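Local coordinates for protein haloacid dehalogenase (Pseudomonas aeruginosa, PDB 3UMC) that probably hydrolyses the carbon-halogen bond of L-2-haloacids, as a dehalogenase of the haloacid dehalogenase-like hydrolase superfamily, at residues Val34-Ser39 against Gly114-Leu119. Numbering follows the deposited sequence.
Sequences VDWRSS and GFWHRL
L119 reaches across to strand 34-35 and the first turn of helix 36-50, spreading its two methyls between different neighbours. CD1 meets CG2 of the compact, branched V34 at 3.8 Å, the two side chains roughly perpendicular, whereas CD2 lies 3.9 Å from S39 CB and also approaches W36 CA. A forked, wholly apolar side chain suits this buried spot, since each branch finds its own partner.

Beside it, the indoles of W36 and W116 extend in a common direction, their six-membered rings tilted by 30° and offset until they scarcely overlap, with 5.7 Å between centroids. The helix backbone places W36 CB 3.8 Å from W116 CZ3; CG, set between backbone N and carbonyl carbon (chi1 53°), then swings the indole so that CE3 comes to the W116 rim at CH2. Broad indoles give apolar surface to this buried interface, while W36 NE1 still reaches E221.

The contact lies at the base of the mainly helical cap inserted after strand 24-27 of the Rossmann-like HAD core, where entering helix 36-50 meets the returning loop. The short, weakly bonded strand pair 34-35 and 120-121, joined through D35 and R120, is consistent with the hairpin flap carrying a C1-type cap. D35 is the helix N-cap: its short carboxylate turns back to accept the first-turn S38 N-H at OD1, nearly straight (171°), and the S38 hydroxyl at OD2 (2.7 Å), both from above its plane. S39, small enough to pack against the L119 backbone, sets OG 3.6 Å from L119 CA. That hydroxyl donates to D35 O at 3.1 Å and accepts from R120 N, so a buried polar atom is satisfied from both strands.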
loop_
_atom_site.group_PDB
_atom_site.type_symbol
_atom_site.label_atom_id
_atom_site.label_comp_id
_atom_site.label_asym_id
_atom_site.label_seq_id
_atom_site.Cartn_x
_atom_site.Cartn_y
_atom_site.Cartn_z
ATOM N N VAL A 34 16.505 -5.702 -4.485
ATOM C CA VAL A 34 17.462 -4.575 -4.547
ATOM C C VAL A 34 18.767 -4.935 -3.875
ATOM O O VAL A 34 18.831 -5.721 -2.913
ATOM C CB VAL A 34 16.908 -3.265 -3.890
ATOM C CG1 VAL A 34 15.638 -2.729 -4.654
ATOM C CG2 VAL A 34 16.622 -3.497 -2.415
ATOM N N ASP A 35 19.834 -4.404 -4.433
ATOM C CA ASP A 35 21.195 -4.680 -3.974
ATOM C C ASP A 35 21.577 -3.609 -2.999
ATOM O O ASP A 35 22.156 -2.578 -3.378
ATOM C CB ASP A 35 22.124 -4.660 -5.187
ATOM C CG ASP A 35 23.594 -4.941 -4.855
ATOM O OD1 ASP A 35 23.977 -5.198 -3.669
ATOM O OD2 ASP A 35 24.327 -4.854 -5.857
ATOM N N TRP A 36 21.313 -3.860 -1.725
ATOM C CA TRP A 36 21.551 -2.877 -0.698
ATOM C C TRP A 36 23.073 -2.652 -0.513
ATOM O O TRP A 36 23.522 -1.541 -0.340
ATOM C CB TRP A 36 20.843 -3.279 0.612
ATOM C CG TRP A 36 21.152 -4.610 1.070
ATOM C CD1 TRP A 36 20.473 -5.793 0.761
ATOM C CD2 TRP A 36 22.259 -4.986 1.897
ATOM N NE1 TRP A 36 21.103 -6.872 1.365
ATOM C CE2 TRP A 36 22.208 -6.406 2.050
ATOM C CE3 TRP A 36 23.322 -4.268 2.486
ATOM C CZ2 TRP A 36 23.169 -7.104 2.772
ATOM C CZ3 TRP A 36 24.275 -4.959 3.224
ATOM C CH2 TRP A 36 24.200 -6.366 3.353
ATOM N N ARG A 37 23.853 -3.723 -0.561
ATOM C CA ARG A 37 25.252 -3.648 -0.226
ATOM C C ARG A 37 26.006 -2.721 -1.189
ATOM O O ARG A 37 26.730 -1.791 -0.710
ATOM C CB ARG A 37 25.849 -5.047 -0.227
ATOM C CG ARG A 37 27.320 -5.092 0.058
ATOM C CD ARG A 37 27.784 -6.495 0.286
ATOM N NE ARG A 37 29.104 -6.515 0.918
ATOM C CZ ARG A 37 30.255 -6.463 0.254
ATOM N NH1 ARG A 37 30.285 -6.372 -1.059
ATOM N NH2 ARG A 37 31.396 -6.503 0.929
ATOM N N SER A 38 25.847 -2.938 -2.504
ATOM C CA SER A 38 26.460 -2.022 -3.494
ATOM C C SER A 38 26.025 -0.562 -3.307
ATOM O O SER A 38 26.852 0.385 -3.442
ATOM C CB SER A 38 26.155 -2.372 -4.961
ATOM O OG SER A 38 26.682 -3.622 -5.342
ATOM N N SER A 39 24.723 -0.362 -3.063
ATOM C CA SER A 39 24.182 0.986 -2.929
ATOM C C SER A 39 24.713 1.670 -1.674
ATOM O O SER A 39 24.959 2.879 -1.685
ATOM C CB SER A 39 22.647 0.953 -2.895
ATOM O OG SER A 39 22.157 0.438 -4.122
ATOM N N GLY A 114 19.583 7.265 6.029
ATOM C CA GLY A 114 18.689 7.350 4.878
ATOM C C GLY A 114 19.314 6.752 3.614
ATOM O O GLY A 114 18.724 6.765 2.517
ATOM N N PHE A 115 20.537 6.260 3.758
ATOM C CA PHE A 115 21.215 5.494 2.711
ATOM C C PHE A 115 20.396 4.290 2.272
ATOM O O PHE A 115 20.352 3.954 1.110
ATOM C CB PHE A 115 22.545 4.973 3.256
ATOM C CG PHE A 115 23.675 5.965 3.183
ATOM C CD1 PHE A 115 23.463 7.304 2.849
ATOM C CD2 PHE A 115 24.991 5.545 3.445
ATOM C CE1 PHE A 115 24.532 8.200 2.773
ATOM C CE2 PHE A 115 26.077 6.469 3.371
ATOM C CZ PHE A 115 25.825 7.770 3.028
ATOM N N TRP A 116 19.767 3.667 3.248
ATOM C CA TRP A 116 18.920 2.524 3.016
ATOM C C TRP A 116 17.658 2.871 2.276
ATOM O O TRP A 116 16.916 1.984 2.027
ATOM C CB TRP A 116 18.508 1.952 4.318
ATOM C CG TRP A 116 19.579 1.387 5.057
ATOM C CD1 TRP A 116 20.222 1.953 6.111
ATOM C CD2 TRP A 116 20.094 0.072 4.921
ATOM N NE1 TRP A 116 21.133 1.073 6.627
ATOM C CE2 TRP A 116 21.082 -0.091 5.908
ATOM C CE3 TRP A 116 19.823 -0.990 4.052
ATOM C CZ2 TRP A 116 21.834 -1.268 6.042
ATOM C CZ3 TRP A 116 20.547 -2.174 4.201
ATOM C CH2 TRP A 116 21.552 -2.293 5.186
ATOM N N HIS A 117 17.442 4.130 1.903
ATOM C CA HIS A 117 16.217 4.563 1.308
ATOM C C HIS A 117 16.373 4.675 -0.185
ATOM O O HIS A 117 15.395 4.848 -0.915
ATOM C CB HIS A 117 15.804 5.916 1.924
ATOM C CG HIS A 117 15.318 5.830 3.354
ATOM N ND1 HIS A 117 14.130 6.401 3.761
ATOM C CD2 HIS A 117 15.854 5.263 4.456
ATOM C CE1 HIS A 117 13.950 6.179 5.054
ATOM N NE2 HIS A 117 14.981 5.488 5.504
ATOM N N ARG A 118 17.608 4.505 -0.671
ATOM C CA ARG A 118 17.893 4.664 -2.091
ATOM C C ARG A 118 18.672 3.446 -2.510
ATOM O O ARG A 118 19.876 3.375 -2.243
ATOM C CB ARG A 118 18.705 5.936 -2.294
ATOM C CG ARG A 118 17.867 7.220 -2.044
ATOM C CD ARG A 118 18.623 8.549 -2.348
ATOM N NE ARG A 118 19.735 8.667 -1.420
ATOM C CZ ARG A 118 19.623 8.983 -0.131
ATOM N NH1 ARG A 118 18.443 9.263 0.426
ATOM N NH2 ARG A 118 20.711 9.032 0.614
ATOM N N LEU A 119 18.012 2.442 -3.113
ATOM C CA LEU A 119 18.711 1.192 -3.372
ATOM C C LEU A 119 18.502 0.723 -4.774
ATOM O O LEU A 119 17.376 0.693 -5.232
ATOM C CB LEU A 119 18.289 0.086 -2.392
ATOM C CG LEU A 119 18.240 0.491 -0.959
ATOM C CD1 LEU A 119 17.465 -0.497 -0.216
ATOM C CD2 LEU A 119 19.688 0.699 -0.315
#